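Local coordinates for stage II sporulation protein Q (Bacillus subtilis, PDB 3TUF) that forms with SpoIIIAH a channel between mother cell and forespore, takes part in forespore engulfment and keeps membrane proteins at the forespore side of the septum, at residues 60-64 with 65-69; 135-138 with 139-143; 156-159 with 160-163; 168-172 with 173-177. One frame throughout, in Å; residues are numbered along the deposited sequence.

Contact 1: 60-64 with 65-69; sequences TDAAK and EEKEA
The backbone bond from Lys67 N to Ala63 O marks a local helix-start contact at the protein surface, where the loop after strand 51-55 winds into helix 64-69. Ala63 is the N-cap residue; its O takes Lys67 N at 3.0 Å, and the bond it also receives from Glu66 N is weak. One step on, Lys64 O accepts Glu68 N at 2.8 Å. Lys67 bends back over the incoming loop: with CG beside its backbone N (chi1 -75°) and a turn at chi3 (-70°), its CE rests 3.4 Å from Ala62 O. Its NZ gives a hydrogen bond to a water 2.9 Å away, which donates to Thr60 O and Ala62 O, so a long, flexible cation suits this place. A methionine in its place would probably leave that water without its ammonium donor and Asp177 of the SpoIIIAH chain without its salt-bridge mate. Ala62 CB packs 3.8 Å from Glu66 CB and adds no further bulk. Lys64 NZ stays 4.5 Å from Glu68 OE2, too far for a salt bridge; OE2 is hydrogen-bonded to Ser170 of the SpoIIIAH chain. The helix follows strand 51-55 and precedes strand 71-73, its Lys67 and Glu68 meeting SpoIIIAH.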
ATOM      1  N   THR A  60      14.560 -14.221  18.082  1.00 40.44           N
ATOM      2  CA  THR A  60      14.932 -12.975  17.397  1.00 48.91           C
ATOM      3  C   THR A  60      16.064 -12.188  18.091  1.00 50.31           C
ATOM      4  O   THR A  60      16.745 -11.355  17.447  1.00 50.68           O
ATOM      5  CB  THR A  60      13.713 -12.004  17.217  1.00 45.54           C
ATOM      6  OG1 THR A  60      13.641 -11.180  18.355  1.00 64.83           O
ATOM      7  CG2 THR A  60      12.397 -12.759  17.177  1.00 49.83           C
ATOM      8  N   ASP A  61      16.236 -12.429  19.394  1.00 47.03           N
ATOM      9  CA  ASP A  61      17.233 -11.732  20.189  1.00 45.86           C
ATOM     10  C   ASP A  61      18.522 -12.524  20.403  1.00 46.25           C
ATOM     11  O   ASP A  61      19.305 -12.186  21.271  1.00 54.02           O
ATOM     12  CB  ASP A  61      16.627 -11.350  21.537  1.00 56.48           C
ATOM     13  CG  ASP A  61      16.239 -12.542  22.343  1.00 63.89           C
ATOM     14  OD1 ASP A  61      16.597 -13.696  21.993  1.00 74.59           O
ATOM     15  OD2 ASP A  61      15.562 -12.329  23.351  1.00 76.67           O
ATOM     16  N   ALA A  62      18.732 -13.584  19.631  1.00 35.41           N
ATOM     17  CA  ALA A  62      19.940 -14.406  19.765  1.00 40.47           C
ATOM     18  C   ALA A  62      21.014 -13.781  18.917  1.00 39.54           C
ATOM     19  O   ALA A  62      20.726 -12.929  18.077  1.00 38.70           O
ATOM     20  CB  ALA A  62      19.667 -15.888  19.327  1.00 44.78           C
ATOM     21  N   ALA A  63      22.265 -14.171  19.122  1.00 34.05           N
ATOM     22  CA  ALA A  63      23.355 -13.623  18.275  1.00 40.29           C
ATOM     23  C   ALA A  63      23.085 -14.000  16.837  1.00 41.31           C
ATOM     24  O   ALA A  63      22.368 -14.983  16.571  1.00 41.89           O
ATOM     25  CB  ALA A  63      24.729 -14.197  18.696  1.00 33.54           C
ATOM     26  N   LYS A  64      23.691 -13.235  15.928  1.00 34.52           N
ATOM     27  CA  LYS A  64      23.621 -13.443  14.508  1.00 41.52           C
ATOM     28  C   LYS A  64      23.821 -14.903  14.067  1.00 41.93           C
ATOM     29  O   LYS A  64      22.992 -15.480  13.316  1.00 48.11           O
ATOM     30  CB  LYS A  64      24.633 -12.527  13.798  1.00 39.22           C
ATOM     31  CG  LYS A  64      24.396 -12.532  12.279  1.00 36.16           C
ATOM     32  CD  LYS A  64      25.318 -11.620  11.525  1.00 44.94           C
ATOM     33  CE  LYS A  64      26.423 -12.435  10.921  1.00 47.01           C
ATOM     34  NZ  LYS A  64      26.827 -11.681   9.727  1.00 48.28           N
ATOM     35  N   GLU A  65      24.906 -15.483  14.556  1.00 40.71           N
ATOM     36  CA  GLU A  65      25.268 -16.880  14.339  1.00 42.61           C
ATOM     37  C   GLU A  65      24.178 -17.863  14.714  1.00 46.07           C
ATOM     38  O   GLU A  65      23.911 -18.804  13.975  1.00 50.84           O
ATOM     39  CB  GLU A  65      26.535 -17.209  15.132  1.00 53.49           C
ATOM     40  CG  GLU A  65      27.601 -17.902  14.307  1.00 71.81           C
ATOM     41  CD  GLU A  65      28.109 -17.028  13.172  1.00 85.89           C
ATOM     42  OE1 GLU A  65      27.313 -16.247  12.589  1.00 84.57           O
ATOM     43  OE2 GLU A  65      29.318 -17.127  12.864  1.00 95.41           O
ATOM     44  N   GLU A  66      23.544 -17.634  15.851  1.00 40.37           N
ATOM     45  CA  GLU A  66      22.493 -18.527  16.316  1.00 42.49           C
ATOM     46  C   GLU A  66      21.219 -18.350  15.547  1.00 49.19           C
ATOM     47  O   GLU A  66      20.464 -19.297  15.408  1.00 57.07           O
ATOM     48  CB  GLU A  66      22.165 -18.228  17.758  1.00 42.50           C
ATOM     49  CG  GLU A  66      23.357 -17.993  18.632  1.00 71.96           C
ATOM     50  CD  GLU A  66      23.433 -19.056  19.677  1.00 86.24           C
ATOM     51  OE1 GLU A  66      23.050 -20.230  19.344  1.00 76.00           O
ATOM     52  OE2 GLU A  66      23.839 -18.702  20.828  1.00 89.93           O
ATOM     53  N   LYS A  67      20.951 -17.126  15.095  1.00 50.87           N
ATOM     54  CA  LYS A  67      19.807 -16.897  14.196  1.00 36.41           C
ATOM     55  C   LYS A  67      20.047 -17.590  12.877  1.00 35.88           C
ATOM     56  O   LYS A  67      19.150 -18.265  12.378  1.00 37.85           O
ATOM     57  CB  LYS A  67      19.565 -15.436  14.014  1.00 42.11           C
ATOM     58  CG  LYS A  67      18.926 -14.909  15.244  1.00 38.21           C
ATOM     59  CD  LYS A  67      18.444 -13.472  14.978  1.00 38.81           C
ATOM     60  CE  LYS A  67      19.628 -12.510  14.850  1.00 35.65           C
ATOM     61  NZ  LYS A  67      19.064 -11.099  14.761  1.00 35.55           N
ATOM     62  N   GLU A  68      21.270 -17.452  12.347  1.00 40.57           N
ATOM     63  CA  GLU A  68      21.628 -18.078  11.080  1.00 40.50           C
ATOM     64  C   GLU A  68      21.476 -19.607  11.138  1.00 39.64           C
ATOM     65  O   GLU A  68      21.045 -20.283  10.190  1.00 53.38           O
ATOM     66  CB  GLU A  68      23.065 -17.722  10.727  1.00 34.08           C
ATOM     67  CG  GLU A  68      23.153 -16.575   9.759  1.00 49.50           C
ATOM     68  CD  GLU A  68      24.515 -16.039   9.748  1.00 49.79           C
ATOM     69  OE1 GLU A  68      25.058 -15.972  10.858  1.00 64.50           O
ATOM     70  OE2 GLU A  68      25.065 -15.703   8.691  1.00 59.19           O
ATOM     71  N   ALA A  69      21.826 -20.157  12.272  1.00 45.29           N
ATOM     72  CA  ALA A  69      21.787 -21.563  12.406  1.00 37.51           C
ATOM     73  C   ALA A  69      20.381 -22.008  12.772  1.00 37.70           C
ATOM     74  O   ALA A  69      20.140 -23.205  12.716  1.00 49.76           O
ATOM     75  CB  ALA A  69      22.834 -22.026  13.456  1.00 28.43           C
TER
HETATM   76  O   HOH W   1      19.241 -10.682  17.599  1.00 47.64           O
HETATM   77  O   HOH W   2      22.163 -16.340  21.672  1.00 64.59           O

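Contact 2: 135-138 with 139-143; sequences VSVE and QGDKV
Glu138 and Asp141 hold each other across a type II beta turn that leads into strand 142-143 of the M23 peptidase-family domain. The turn bond runs from Asp141 N to Glu138 O, 2.9 Å long and fairly straight at 164°. A second bond goes the other way: Glu138 N donates to Asp141 OD2 at 2.7 Å, meeting the oxygen from above the carboxylate plane. Asp141 reaches it because its CG stands beside its own backbone N (chi1 -74°), which swings the short side chain back over the start of the turn. An alanine here would probably leave Glu138 N without this acceptor and the turn closed by its backbone bond alone. Glu138 lays its CG 3.6 Å from the same OD2, and the two carboxylates, their planes 66° apart, bring OE2 of Glu138 to 4.0 Å from OD1 of Asp141. Such like charges may make one of the acids somewhat easier to protonate. Gly140, with its positive phi, fits the third position of the turn, where a CB would press on the carbonyl oxygen of Gln139.

Beneath the polar pair, the beta-branched Val137 and Val143 cross at about a right angle. Both also touch Val104 of strand 102-110 and Ile149 of strand 148-151, so the turn is seated on apolar residues of two sheets. Val143 is buried, and its meeting with Val137 is made by one methyl from each residue, CG1 to CG1 at 3.6 Å.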
ATOM      1  N   VAL A 135       5.310 -44.340  10.737  1.00 34.81           N
ATOM      2  CA  VAL A 135       4.339 -43.902  11.716  1.00 37.37           C
ATOM      3  C   VAL A 135       3.789 -45.156  12.367  1.00 46.09           C
ATOM      4  O   VAL A 135       3.660 -46.219  11.715  1.00 56.23           O
ATOM      5  CB  VAL A 135       3.266 -43.016  11.011  1.00 48.14           C
ATOM      6  CG1 VAL A 135       1.977 -42.965  11.787  1.00 56.59           C
ATOM      7  CG2 VAL A 135       3.813 -41.608  10.875  1.00 39.20           C
ATOM      8  N   SER A 136       3.520 -45.061  13.661  1.00 45.55           N
ATOM      9  CA  SER A 136       3.031 -46.191  14.418  1.00 43.74           C
ATOM     10  C   SER A 136       1.650 -45.800  14.950  1.00 49.24           C
ATOM     11  O   SER A 136       1.083 -46.506  15.784  1.00 49.10           O
ATOM     12  CB  SER A 136       4.019 -46.530  15.546  1.00 41.58           C
ATOM     13  OG  SER A 136       5.378 -46.653  15.036  1.00 47.20           O
ATOM     14  N   VAL A 137       1.102 -44.673  14.460  1.00 43.10           N
ATOM     15  CA  VAL A 137      -0.224 -44.183  14.887  1.00 45.06           C
ATOM     16  C   VAL A 137      -1.075 -43.779  13.693  1.00 39.62           C
ATOM     17  O   VAL A 137      -0.586 -43.693  12.571  1.00 43.83           O
ATOM     18  CB  VAL A 137      -0.158 -42.941  15.863  1.00 40.07           C
ATOM     19  CG1 VAL A 137       0.346 -43.327  17.213  1.00 41.19           C
ATOM     20  CG2 VAL A 137       0.722 -41.822  15.297  1.00 44.72           C
ATOM     21  N   GLU A 138      -2.347 -43.501  13.949  1.00 40.64           N
ATOM     22  CA  GLU A 138      -3.224 -42.933  12.923  1.00 45.99           C
ATOM     23  C   GLU A 138      -4.234 -41.960  13.564  1.00 46.54           C
ATOM     24  O   GLU A 138      -4.530 -42.050  14.784  1.00 46.02           O
ATOM     25  CB  GLU A 138      -3.983 -44.040  12.188  1.00 41.00           C
ATOM     26  CG  GLU A 138      -5.104 -44.633  13.042  1.00 48.76           C
ATOM     27  CD  GLU A 138      -5.753 -45.839  12.398  1.00 58.30           C
ATOM     28  OE1 GLU A 138      -5.957 -45.840  11.166  1.00 64.01           O
ATOM     29  OE2 GLU A 138      -6.071 -46.793  13.124  1.00 53.07           O
ATOM     30  N   GLN A 139      -4.770 -41.048  12.759  1.00 45.13           N
ATOM     31  CA  GLN A 139      -5.757 -40.101  13.265  1.00 49.31           C
ATOM     32  C   GLN A 139      -6.765 -40.770  14.240  1.00 49.53           C
ATOM     33  O   GLN A 139      -7.296 -41.840  13.951  1.00 48.24           O
ATOM     34  CB  GLN A 139      -6.505 -39.488  12.093  1.00 48.09           C
ATOM     35  CG  GLN A 139      -6.488 -38.013  12.164  1.00 61.83           C
ATOM     36  CD  GLN A 139      -7.576 -37.420  11.342  1.00 64.72           C
ATOM     37  OE1 GLN A 139      -7.559 -37.518  10.112  1.00 71.80           O
ATOM     38  NE2 GLN A 139      -8.554 -36.804  12.007  1.00 68.51           N
ATOM     39  N   GLY A 140      -7.008 -40.146  15.394  1.00 48.43           N
ATOM     40  CA  GLY A 140      -7.940 -40.699  16.393  1.00 51.75           C
ATOM     41  C   GLY A 140      -7.284 -41.587  17.460  1.00 57.73           C
ATOM     42  O   GLY A 140      -7.883 -41.816  18.543  1.00 54.97           O
ATOM     43  N   ASP A 141      -6.081 -42.122  17.188  1.00 45.96           N
ATOM     44  CA  ASP A 141      -5.351 -42.864  18.229  1.00 50.60           C
ATOM     45  C   ASP A 141      -5.162 -41.964  19.471  1.00 52.79           C
ATOM     46  O   ASP A 141      -4.813 -40.782  19.332  1.00 60.88           O
ATOM     47  CB  ASP A 141      -4.000 -43.388  17.694  1.00 46.73           C
ATOM     48  CG  ASP A 141      -4.157 -44.593  16.748  1.00 54.18           C
ATOM     49  OD1 ASP A 141      -5.269 -45.142  16.724  1.00 59.44           O
ATOM     50  OD2 ASP A 141      -3.189 -44.997  16.038  1.00 55.71           O
ATOM     51  N   LYS A 142      -5.462 -42.488  20.661  1.00 60.70           N
ATOM     52  CA  LYS A 142      -5.097 -41.870  21.935  1.00 56.70           C
ATOM     53  C   LYS A 142      -3.695 -42.352  22.199  1.00 59.51           C
ATOM     54  O   LYS A 142      -3.511 -43.546  22.175  1.00 64.06           O
ATOM     55  CB  LYS A 142      -5.926 -42.508  23.046  1.00 56.31           C
ATOM     56  CG  LYS A 142      -7.052 -41.700  23.556  1.00 65.68           C
ATOM     57  CD  LYS A 142      -8.223 -41.780  22.628  1.00 67.27           C
ATOM     58  CE  LYS A 142      -8.783 -40.365  22.463  1.00 73.59           C
ATOM     59  NZ  LYS A 142     -10.272 -40.291  22.546  1.00 81.10           N
ATOM     60  N   VAL A 143      -2.707 -41.497  22.451  1.00 56.54           N
ATOM     61  CA  VAL A 143      -1.385 -42.010  22.877  1.00 49.53           C
ATOM     62  C   VAL A 143      -1.065 -41.580  24.286  1.00 52.79           C
ATOM     63  O   VAL A 143      -1.641 -40.591  24.797  1.00 53.96           O
ATOM     64  CB  VAL A 143      -0.210 -41.563  21.955  1.00 50.21           C
ATOM     65  CG1 VAL A 143      -0.326 -42.199  20.575  1.00 50.01           C
ATOM     66  CG2 VAL A 143      -0.161 -40.087  21.824  1.00 43.43           C
TER

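Contact 3: 156-159 with 160-163; sequences LYSE and DSGN
Ser158 and Ser161 face each other across a short 3-10 turn at Glu159 and Asp160, and this is the close side of the contact. Both serines are buried, and their small side chains allow the close approach: Ser158 CB lies 3.8 Å from Ser161 OG. With OG beside its backbone N (chi1 -58°), Ser161 turns the hydroxyl to Asp85, its hydrogen-bond partner. On the same side Asp160 OD2 comes to 3.8 Å from Ser158 CB; this oxygen is buried without a polar partner, whereas OD1 of the same carboxylate forms a salt bridge with Lys55.

The backbone bonds of the turn are weak. Ser161 N donates to Ser158 O over 3.3 Å, long but straight at 162°, while Gly162 N reaches Glu159 O at 3.2 Å along a bent path. Gly162 has a positive phi of 32°, which glycine adopts most easily, and so lets the chain change direction here.

Glu159 lies on the solvent side; its CB leaves the backbone away from the following residues, and a charged residue suits such a place. The turn lies in the loop between strands 148-151 and 165-171, where Ser158 packs on His164, first histidine of an M23-type HxH sequence.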
ATOM      1  N   LEU A 156      12.657 -33.535   2.632  1.00 46.23           N
ATOM      2  CA  LEU A 156      12.981 -32.518   1.613  1.00 60.33           C
ATOM      3  C   LEU A 156      13.163 -31.136   2.243  1.00 49.47           C
ATOM      4  O   LEU A 156      14.118 -30.435   1.953  1.00 48.63           O
ATOM      5  CB  LEU A 156      11.959 -32.512   0.471  1.00 58.68           C
ATOM      6  CG  LEU A 156      12.244 -33.659  -0.529  1.00 55.39           C
ATOM      7  CD1 LEU A 156      11.090 -33.797  -1.541  1.00 46.52           C
ATOM      8  CD2 LEU A 156      13.640 -33.555  -1.219  1.00 49.77           C
ATOM      9  N   TYR A 157      12.259 -30.817   3.159  1.00 59.16           N
ATOM     10  CA  TYR A 157      12.181 -29.523   3.822  1.00 61.23           C
ATOM     11  C   TYR A 157      13.515 -29.040   4.462  1.00 63.23           C
ATOM     12  O   TYR A 157      14.053 -27.978   4.097  1.00 66.65           O
ATOM     13  CB  TYR A 157      11.064 -29.617   4.854  1.00 66.41           C
ATOM     14  CG  TYR A 157      10.458 -28.297   5.254  1.00 70.70           C
ATOM     15  CD1 TYR A 157       9.739 -27.516   4.330  1.00 70.07           C
ATOM     16  CD2 TYR A 157      10.572 -27.841   6.559  1.00 66.71           C
ATOM     17  CE1 TYR A 157       9.164 -26.322   4.694  1.00 76.13           C
ATOM     18  CE2 TYR A 157      10.011 -26.649   6.941  1.00 78.81           C
ATOM     19  CZ  TYR A 157       9.315 -25.893   6.011  1.00 82.30           C
ATOM     20  OH  TYR A 157       8.767 -24.704   6.421  1.00 91.72           O
ATOM     21  N   SER A 158      14.061 -29.822   5.385  1.00 53.07           N
ATOM     22  CA  SER A 158      15.344 -29.475   5.931  1.00 48.85           C
ATOM     23  C   SER A 158      16.343 -30.572   5.628  1.00 47.70           C
ATOM     24  O   SER A 158      16.582 -31.418   6.458  1.00 46.50           O
ATOM     25  CB  SER A 158      15.228 -29.206   7.451  1.00 52.13           C
ATOM     26  OG  SER A 158      14.115 -29.904   8.027  1.00 55.90           O
ATOM     27  N   GLU A 159      16.947 -30.596   4.445  1.00 55.45           N
ATOM     28  CA  GLU A 159      17.867 -31.724   4.177  1.00 60.76           C
ATOM     29  C   GLU A 159      19.058 -31.608   5.071  1.00 59.84           C
ATOM     30  O   GLU A 159      19.709 -32.611   5.355  1.00 54.91           O
ATOM     31  CB  GLU A 159      18.360 -31.790   2.739  1.00 54.21           C
ATOM     32  CG  GLU A 159      17.475 -31.047   1.755  1.00 84.29           C
ATOM     33  CD  GLU A 159      17.402 -31.755   0.417  1.00 82.46           C
ATOM     34  OE1 GLU A 159      18.462 -32.245  -0.047  1.00 92.93           O
ATOM     35  OE2 GLU A 159      16.282 -31.817  -0.154  1.00 80.98           O
ATOM     36  N   ASP A 160      19.325 -30.372   5.512  1.00 58.39           N
ATOM     37  CA  ASP A 160      20.484 -30.034   6.372  1.00 59.07           C
ATOM     38  C   ASP A 160      20.498 -30.675   7.785  1.00 48.31           C
ATOM     39  O   ASP A 160      21.545 -30.761   8.401  1.00 53.97           O
ATOM     40  CB  ASP A 160      20.718 -28.483   6.438  1.00 62.52           C
ATOM     41  CG  ASP A 160      19.763 -27.774   7.430  1.00 65.43           C
ATOM     42  OD1 ASP A 160      20.168 -27.556   8.587  1.00 64.07           O
ATOM     43  OD2 ASP A 160      18.595 -27.444   7.070  1.00 78.68           O
ATOM     44  N   SER A 161      19.350 -31.106   8.294  1.00 43.01           N
ATOM     45  CA  SER A 161      19.262 -31.743   9.589  1.00 43.51           C
ATOM     46  C   SER A 161      19.337 -33.278   9.447  1.00 47.34           C
ATOM     47  O   SER A 161      18.883 -34.051  10.373  1.00 42.63           O
ATOM     48  CB  SER A 161      17.893 -31.448  10.169  1.00 48.42           C
ATOM     49  OG  SER A 161      17.682 -30.079  10.284  1.00 53.77           O
ATOM     50  N   GLY A 162      19.866 -33.729   8.299  1.00 49.15           N
ATOM     51  CA  GLY A 162      19.894 -35.148   7.937  1.00 40.47           C
ATOM     52  C   GLY A 162      18.727 -35.986   8.448  1.00 43.21           C
ATOM     53  O   GLY A 162      17.534 -35.633   8.364  1.00 44.35           O
ATOM     54  N   ASN A 163      19.095 -37.127   9.004  1.00 43.66           N
ATOM     55  CA  ASN A 163      18.108 -38.066   9.492  1.00 39.95           C
ATOM     56  C   ASN A 163      17.694 -37.581  10.873  1.00 34.56           C
ATOM     57  O   ASN A 163      18.521 -37.550  11.773  1.00 49.28           O
ATOM     58  CB  ASN A 163      18.700 -39.473   9.469  1.00 37.46           C
ATOM     59  CG  ASN A 163      17.790 -40.520  10.095  1.00 40.25           C
ATOM     60  OD1 ASN A 163      16.791 -40.234  10.751  1.00 44.57           O
ATOM     61  ND2 ASN A 163      18.158 -41.757   9.896  1.00 58.50           N
TER

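Contact 4: 168-172 with 173-177; sequences EIRKD and GVAMN
Arg170 and Ala175 form the non-hydrogen-bonded pair of a beta hairpin whose strands 168-171 and 174-176 are joined by a type I' turn at Asp172 and Gly173. Backbone bonds carry the hairpin: Lys171 N gives to Val174 O at 2.9 Å, and Val174 N returns to Lys171 O from above the carbonyl plane. Met176 N closes the far end on Ile169 O at 3.0 Å. Both turn residues have positive phi, which aspartate tolerates better than most; at Gly173 (91°) a CB would collide with Asp172 O, and its N reaches a water weakly bonded to Arg170 O.

Among charged groups, Lys171 NZ meets Asp172 OD2 on the syn side at 3.1 Å, and also pairs with Glu190.

Van der Waals contacts lie on both faces. Arg170, its CG beside its backbone N (chi1 -49°), bends at chi3 (113°), bringing NH2 to 3.6 Å from Ala175 CB, which meets the guanidinium obliquely; the small alanine leaves room. Opposite, Met176 SD touches Lys171 CB at 4.2 Å and Ile169 CD1 approaches Met176 O at 3.7 Å.

Strand 168-171 is flanked by strand 125-132, to which Glu168 and Arg170 bond through their backbones, and Val174 packs on Thr185 of the SpoIIIAH chain.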
ATOM      1  N   GLU A 168       7.735 -29.809  17.674  1.00 35.59           N
ATOM      2  CA  GLU A 168       7.181 -28.517  17.981  1.00 37.69           C
ATOM      3  C   GLU A 168       6.144 -28.636  19.084  1.00 38.96           C
ATOM      4  O   GLU A 168       5.485 -29.692  19.205  1.00 45.85           O
ATOM      5  CB  GLU A 168       6.542 -27.939  16.711  1.00 25.10           C
ATOM      6  CG  GLU A 168       7.536 -27.621  15.584  1.00 32.29           C
ATOM      7  CD  GLU A 168       6.818 -27.030  14.383  1.00 39.99           C
ATOM      8  OE1 GLU A 168       5.566 -26.832  14.517  1.00 39.10           O
ATOM      9  OE2 GLU A 168       7.474 -26.762  13.308  1.00 37.65           O
ATOM     10  N   ILE A 169       6.021 -27.575  19.901  1.00 39.32           N
ATOM     11  CA  ILE A 169       4.949 -27.476  20.910  1.00 47.56           C
ATOM     12  C   ILE A 169       4.323 -26.222  20.477  1.00 49.15           C
ATOM     13  O   ILE A 169       5.068 -25.249  20.195  1.00 54.66           O
ATOM     14  CB  ILE A 169       5.408 -27.159  22.379  1.00 47.81           C
ATOM     15  CG1 ILE A 169       6.667 -27.888  22.750  1.00 58.50           C
ATOM     16  CG2 ILE A 169       4.348 -27.467  23.417  1.00 50.22           C
ATOM     17  CD1 ILE A 169       7.832 -27.202  22.090  1.00 56.33           C
ATOM     18  N   ARG A 170       2.986 -26.242  20.421  1.00 48.21           N
ATOM     19  CA  ARG A 170       2.166 -25.109  20.010  1.00 52.43           C
ATOM     20  C   ARG A 170       1.072 -24.913  21.041  1.00 54.75           C
ATOM     21  O   ARG A 170       0.533 -25.903  21.589  1.00 57.50           O
ATOM     22  CB  ARG A 170       1.513 -25.351  18.637  1.00 41.58           C
ATOM     23  CG  ARG A 170       2.473 -25.846  17.568  1.00 46.01           C
ATOM     24  CD  ARG A 170       1.931 -25.782  16.204  1.00 51.23           C
ATOM     25  NE  ARG A 170       2.734 -24.788  15.527  1.00 66.69           N
ATOM     26  CZ  ARG A 170       3.341 -24.983  14.367  1.00 65.08           C
ATOM     27  NH1 ARG A 170       3.155 -26.160  13.730  1.00 64.17           N
ATOM     28  NH2 ARG A 170       4.100 -23.992  13.849  1.00 54.17           N
ATOM     29  N   LYS A 171       0.763 -23.645  21.318  1.00 51.92           N
ATOM     30  CA  LYS A 171      -0.369 -23.305  22.162  1.00 55.23           C
ATOM     31  C   LYS A 171      -1.317 -22.479  21.327  1.00 56.04           C
ATOM     32  O   LYS A 171      -0.938 -21.442  20.728  1.00 55.35           O
ATOM     33  CB  LYS A 171       0.067 -22.549  23.417  1.00 62.03           C
ATOM     34  CG  LYS A 171      -1.051 -21.791  24.117  1.00 55.82           C
ATOM     35  CD  LYS A 171      -1.882 -22.660  25.042  1.00 67.58           C
ATOM     36  CE  LYS A 171      -2.705 -21.760  25.969  1.00 73.84           C
ATOM     37  NZ  LYS A 171      -4.110 -22.244  26.107  1.00 71.43           N
ATOM     38  N   ASP A 172      -2.547 -22.961  21.278  1.00 54.61           N
ATOM     39  CA  ASP A 172      -3.549 -22.467  20.346  1.00 59.27           C
ATOM     40  C   ASP A 172      -2.964 -22.170  18.975  1.00 57.20           C
ATOM     41  O   ASP A 172      -3.199 -21.120  18.424  1.00 64.40           O
ATOM     42  CB  ASP A 172      -4.268 -21.246  20.939  1.00 62.62           C
ATOM     43  CG  ASP A 172      -4.869 -21.563  22.261  1.00 71.98           C
ATOM     44  OD1 ASP A 172      -5.791 -22.398  22.320  1.00 80.55           O
ATOM     45  OD2 ASP A 172      -4.376 -21.036  23.257  1.00 79.83           O
ATOM     46  N   GLY A 173      -2.189 -23.107  18.443  1.00 56.45           N
ATOM     47  CA  GLY A 173      -1.638 -22.973  17.095  1.00 58.34           C
ATOM     48  C   GLY A 173      -0.266 -22.319  16.979  1.00 57.23           C
ATOM     49  O   GLY A 173       0.421 -22.517  15.970  1.00 52.58           O
ATOM     50  N   VAL A 174       0.155 -21.535  17.979  1.00 46.49           N
ATOM     51  CA  VAL A 174       1.455 -20.864  17.855  1.00 51.70           C
ATOM     52  C   VAL A 174       2.613 -21.577  18.567  1.00 44.84           C
ATOM     53  O   VAL A 174       2.530 -21.962  19.742  1.00 48.83           O
ATOM     54  CB  VAL A 174       1.383 -19.308  18.017  1.00 55.41           C
ATOM     55  CG1 VAL A 174       0.496 -18.928  19.174  1.00 58.60           C
ATOM     56  CG2 VAL A 174       2.818 -18.670  18.079  1.00 57.21           C
ATOM     57  N   ALA A 175       3.664 -21.774  17.766  1.00 39.85           N
ATOM     58  CA  ALA A 175       4.875 -22.485  18.086  1.00 44.63           C
ATOM     59  C   ALA A 175       5.694 -21.740  19.113  1.00 45.92           C
ATOM     60  O   ALA A 175       5.933 -20.572  18.960  1.00 53.40           O
ATOM     61  CB  ALA A 175       5.703 -22.673  16.786  1.00 38.09           C
ATOM     62  N   MET A 176       6.133 -22.426  20.164  1.00 48.33           N
ATOM     63  CA  MET A 176       7.020 -21.820  21.158  1.00 47.24           C
ATOM     64  C   MET A 176       8.271 -22.617  21.235  1.00 49.98           C
ATOM     65  O   MET A 176       8.313 -23.746  20.753  1.00 54.82           O
ATOM     66  CB  MET A 176       6.348 -21.870  22.490  1.00 51.58           C
ATOM     67  CG  MET A 176       4.936 -21.419  22.313  1.00 53.32           C
ATOM     68  SD  MET A 176       4.104 -21.558  23.849  1.00 71.85           S
ATOM     69  CE  MET A 176       4.870 -20.150  24.747  1.00 64.44           C
ATOM     70  N   ASN A 177       9.292 -22.063  21.857  1.00 53.68           N
ATOM     71  CA  ASN A 177      10.543 -22.787  21.946  1.00 49.77           C
ATOM     72  C   ASN A 177      10.437 -24.098  22.761  1.00 48.93           C
ATOM     73  O   ASN A 177      10.182 -24.050  23.971  1.00 51.79           O
ATOM     74  CB  ASN A 177      11.651 -21.903  22.507  1.00 48.41           C
ATOM     75  CG  ASN A 177      13.020 -22.567  22.401  1.00 46.80           C
ATOM     76  OD1 ASN A 177      13.157 -23.803  22.415  1.00 42.33           O
ATOM     77  ND2 ASN A 177      14.050 -21.742  22.302  1.00 47.63           N
TER
HETATM   78  O   HOH W   3      -1.729 -25.894  19.712  1.00 68.08           O

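All four contacts are local and follow in series along the chain. Contact 2 stands apart: its centre is about 36 Å from that of contact 1, on the opposite side of the chain's centre, and its nearest atoms are about 12 Å from contact 4, although both reach the same sheet. Contact 3 lies before strand 165-171 and contact 4 is the hairpin it forms with strand 174-176, nearest atoms about 7 Å apart. His164, touching contact 3, and His166, bonded to Glu168 OE2 of contact 4, resemble the metal-binding HxH motif of M23 peptidases, though no metal ligation is established here. Contact 1 comes within about 6 Å of contact 3 and 8 Å of contact 4 (nearest atoms); contacts 1 and 4 both touch SpoIIIAH.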